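Local coordinates for protein ferredoxin (Nitrosospira multiformis, PDB 3LMF) that is of unknown function but, as a cysteine-rich four-helix bundle of the Csp family, probably binds copper ions through cysteines in its core, at residues A[79-84]-A[102-107]. Numbering follows the deposited sequence.
Sequences EICDAC and RQCAEH
Cys81 meets Cys104 and Ala105 where helices 70-90 and 95-112 run antiparallel, and the pair illustrates how a four-helix bundle can turn sulfur inward while keeping its charges at the margin. The axes of segments 79-84 and 102-107 approach to 8.2 Å at an angle of 158° between their directions. Such closeness rests on small residues: CB of Cys81 lies 3.8 Å from CB of Ala105, and the CA atoms of this pair are 5.5 Å apart.

The sulfur contact lies deeper. Cys81 holds SG anti to its carbonyl carbon (chi1 -74°) and Cys104 holds SG anti to its backbone N (chi1 -179°), and these two torsions turn the sulfurs toward each other across the interface. The two SG atoms come within 3.7 Å, touching but far too distant for a disulfide. Cys56 of helix 43-64 packs on both, and Cys18 and Cys21 of helix 8-36 pack on Cys104, so the side chains of three further cysteines adjoin the pair.

Polar interactions lie at the more exposed side, where Asp82 sits. Its carboxylate lies over the Ala105 methyl, with OD1 of Asp82 3.7 Å from CB of Ala105. A water molecule links the helices by donating to OD1 of Asp82 (3.2 Å) and to the backbone O of Arg102 (3.0 Å). The other oxygen, OD2, forms a salt bridge with Arg109, one turn beyond Ala105 on the same helix.

The chemistry is thus divided between a buried pair of cysteines not joined by a disulfide and a hydrated, charge-paired edge. Cysteine side chains gathered this way are consistent with the copper-storing interior of Csp relatives.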
ATOM      1  N   GLU A  79       9.409 -16.892  -1.193  1.00 26.04           N
ATOM      2  CA  GLU A  79      10.623 -16.928  -0.398  1.00 30.35           C
ATOM      3  C   GLU A  79      10.406 -16.265   0.968  1.00 32.62           C
ATOM      4  O   GLU A  79      10.805 -16.810   1.996  1.00 34.06           O
ATOM      5  CB  GLU A  79      11.747 -16.229  -1.157  1.00 26.93           C
ATOM      6  CG  GLU A  79      13.134 -16.588  -0.690  1.00 50.62           C
ATOM      7  CD  GLU A  79      14.206 -16.030  -1.610  1.00 58.19           C
ATOM      8  OE1 GLU A  79      14.113 -16.262  -2.834  1.00 57.07           O
ATOM      9  OE2 GLU A  79      15.137 -15.364  -1.111  1.00 67.44           O
ATOM     10  N   ILE A  80       9.762 -15.101   0.973  1.00 26.01           N
ATOM     11  CA  ILE A  80       9.497 -14.373   2.211  1.00 24.44           C
ATOM     12  C   ILE A  80       8.489 -15.108   3.095  1.00 16.04           C
ATOM     13  O   ILE A  80       8.612 -15.107   4.315  1.00 16.51           O
ATOM     14  CB  ILE A  80       8.993 -12.942   1.900  1.00 28.85           C
ATOM     15  CG1 ILE A  80      10.082 -12.184   1.149  1.00 22.22           C
ATOM     16  CG2 ILE A  80       8.611 -12.218   3.180  1.00 23.11           C
ATOM     17  CD1 ILE A  80       9.627 -10.874   0.540  1.00 28.79           C
ATOM     18  N   CYS A  81       7.500 -15.739   2.472  1.00 19.38           N
ATOM     19  CA  CYS A  81       6.497 -16.493   3.217  1.00 22.68           C
ATOM     20  C   CYS A  81       7.141 -17.681   3.941  1.00 28.88           C
ATOM     21  O   CYS A  81       6.815 -17.950   5.098  1.00 23.60           O
ATOM     22  CB  CYS A  81       5.389 -16.995   2.282  1.00 25.18           C
ATOM     23  SG  CYS A  81       4.222 -15.702   1.704  1.00 28.44           S
ATOM     24  N   ASP A  82       8.043 -18.394   3.261  1.00 28.69           N
ATOM     25  CA  ASP A  82       8.724 -19.538   3.869  1.00 21.40           C
ATOM     26  C   ASP A  82       9.532 -19.087   5.072  1.00 20.58           C
ATOM     27  O   ASP A  82       9.542 -19.753   6.108  1.00 21.34           O
ATOM     28  CB  ASP A  82       9.673 -20.234   2.886  1.00 27.09           C
ATOM     29  CG  ASP A  82       8.958 -21.180   1.936  1.00 37.95           C
ATOM     30  OD1 ASP A  82       8.108 -21.978   2.395  1.00 43.33           O
ATOM     31  OD2 ASP A  82       9.266 -21.140   0.725  1.00 45.78           O
ATOM     32  N   ALA A  83      10.231 -17.969   4.933  1.00 16.48           N
ATOM     33  CA  ALA A  83      11.026 -17.474   6.044  1.00 23.99           C
ATOM     34  C   ALA A  83      10.112 -17.054   7.195  1.00 25.73           C
ATOM     35  O   ALA A  83      10.401 -17.347   8.350  1.00 29.29           O
ATOM     36  CB  ALA A  83      11.904 -16.300   5.593  1.00 18.63           C
ATOM     37  N   CYS A  84       8.999 -16.391   6.889  1.00 30.67           N
ATOM     38  CA  CYS A  84       8.087 -15.963   7.946  1.00 28.79           C
ATOM     39  C   CYS A  84       7.481 -17.165   8.669  1.00 22.81           C
ATOM     40  O   CYS A  84       7.296 -17.138   9.884  1.00 27.18           O
ATOM     41  CB  CYS A  84       6.975 -15.070   7.376  1.00 19.77           C
ATOM     42  SG  CYS A  84       5.838 -14.374   8.623  1.00 25.99           S
ATOM     43  N   ARG A 102       2.752 -21.169   4.725  1.00 26.52           N
ATOM     44  CA  ARG A 102       3.180 -22.332   3.942  1.00 28.45           C
ATOM     45  C   ARG A 102       2.332 -22.494   2.687  1.00 25.61           C
ATOM     46  O   ARG A 102       2.856 -22.776   1.604  1.00 35.09           O
ATOM     47  CB  ARG A 102       3.080 -23.617   4.772  1.00 29.90           C
ATOM     48  CG  ARG A 102       4.128 -23.755   5.861  1.00 30.31           C
ATOM     49  CD  ARG A 102       3.836 -24.959   6.745  1.00 37.26           C
ATOM     50  NE  ARG A 102       4.867 -25.138   7.767  1.00 48.21           N
ATOM     51  CZ  ARG A 102       4.799 -26.031   8.747  1.00 41.34           C
ATOM     52  NH1 ARG A 102       5.781 -26.120   9.633  1.00 34.17           N
ATOM     53  NH2 ARG A 102       3.744 -26.827   8.844  1.00 29.31           N
ATOM     54  N   GLN A 103       1.021 -22.331   2.845  1.00 28.27           N
ATOM     55  CA  GLN A 103       0.083 -22.452   1.733  1.00 31.00           C
ATOM     56  C   GLN A 103       0.361 -21.373   0.694  1.00 28.78           C
ATOM     57  O   GLN A 103       0.516 -21.667  -0.487  1.00 33.36           O
ATOM     58  CB  GLN A 103      -1.364 -22.317   2.222  1.00 40.09           C
ATOM     59  CG  GLN A 103      -2.392 -22.289   1.081  1.00 61.17           C
ATOM     60  CD  GLN A 103      -3.807 -21.923   1.534  1.00 71.28           C
ATOM     61  OE1 GLN A 103      -4.043 -20.834   2.077  1.00 67.11           O
ATOM     62  NE2 GLN A 103      -4.759 -22.832   1.297  1.00 65.13           N
ATOM     63  N   CYS A 104       0.429 -20.124   1.137  1.00 26.54           N
ATOM     64  CA  CYS A 104       0.684 -19.033   0.218  1.00 21.31           C
ATOM     65  C   CYS A 104       1.975 -19.256  -0.559  1.00 15.06           C
ATOM     66  O   CYS A 104       2.021 -19.048  -1.763  1.00 13.86           O
ATOM     67  CB  CYS A 104       0.731 -17.709   0.988  1.00 19.77           C
ATOM     68  SG  CYS A 104       1.005 -16.245  -0.036  1.00 26.77           S
ATOM     69  N   ALA A 105       3.022 -19.687   0.138  1.00 25.51           N
ATOM     70  CA  ALA A 105       4.325 -19.937  -0.488  1.00 27.64           C
ATOM     71  C   ALA A 105       4.226 -20.987  -1.600  1.00 25.12           C
ATOM     72  O   ALA A 105       4.887 -20.877  -2.635  1.00 23.01           O
ATOM     73  CB  ALA A 105       5.337 -20.390   0.560  1.00 25.70           C
ATOM     74  N   GLU A 106       3.400 -22.000  -1.372  1.00 26.44           N
ATOM     75  CA  GLU A 106       3.193 -23.065  -2.343  1.00 25.62           C
ATOM     76  C   GLU A 106       2.477 -22.533  -3.585  1.00 26.37           C
ATOM     77  O   GLU A 106       2.893 -22.812  -4.712  1.00 25.39           O
ATOM     78  CB  GLU A 106       2.384 -24.209  -1.711  1.00 26.03           C
ATOM     79  CG  GLU A 106       1.948 -25.279  -2.704  1.00 38.48           C
ATOM     80  CD  GLU A 106       1.169 -26.422  -2.061  1.00 50.89           C
ATOM     81  OE1 GLU A 106       0.594 -27.232  -2.822  1.00 59.42           O
ATOM     82  OE2 GLU A 106       1.137 -26.524  -0.810  1.00 44.35           O
ATOM     83  N   HIS A 107       1.400 -21.776  -3.391  1.00 23.97           N
ATOM     84  CA  HIS A 107       0.687 -21.223  -4.542  1.00 24.54           C
ATOM     85  C   HIS A 107       1.558 -20.231  -5.295  1.00 21.61           C
ATOM     86  O   HIS A 107       1.544 -20.196  -6.519  1.00 25.09           O
ATOM     87  CB  HIS A 107      -0.609 -20.523  -4.123  1.00 23.87           C
ATOM     88  CG  HIS A 107      -1.689 -21.462  -3.703  1.00 33.20           C
ATOM     89  ND1 HIS A 107      -1.929 -21.775  -2.384  1.00 35.21           N
ATOM     90  CD2 HIS A 107      -2.570 -22.188  -4.431  1.00 36.79           C
ATOM     91  CE1 HIS A 107      -2.913 -22.653  -2.316  1.00 33.46           C
ATOM     92  NE2 HIS A 107      -3.319 -22.921  -3.544  1.00 37.31           N
TER
HETATM   93  O   HOH W   1       5.628 -23.860   1.875  1.00 34.54           O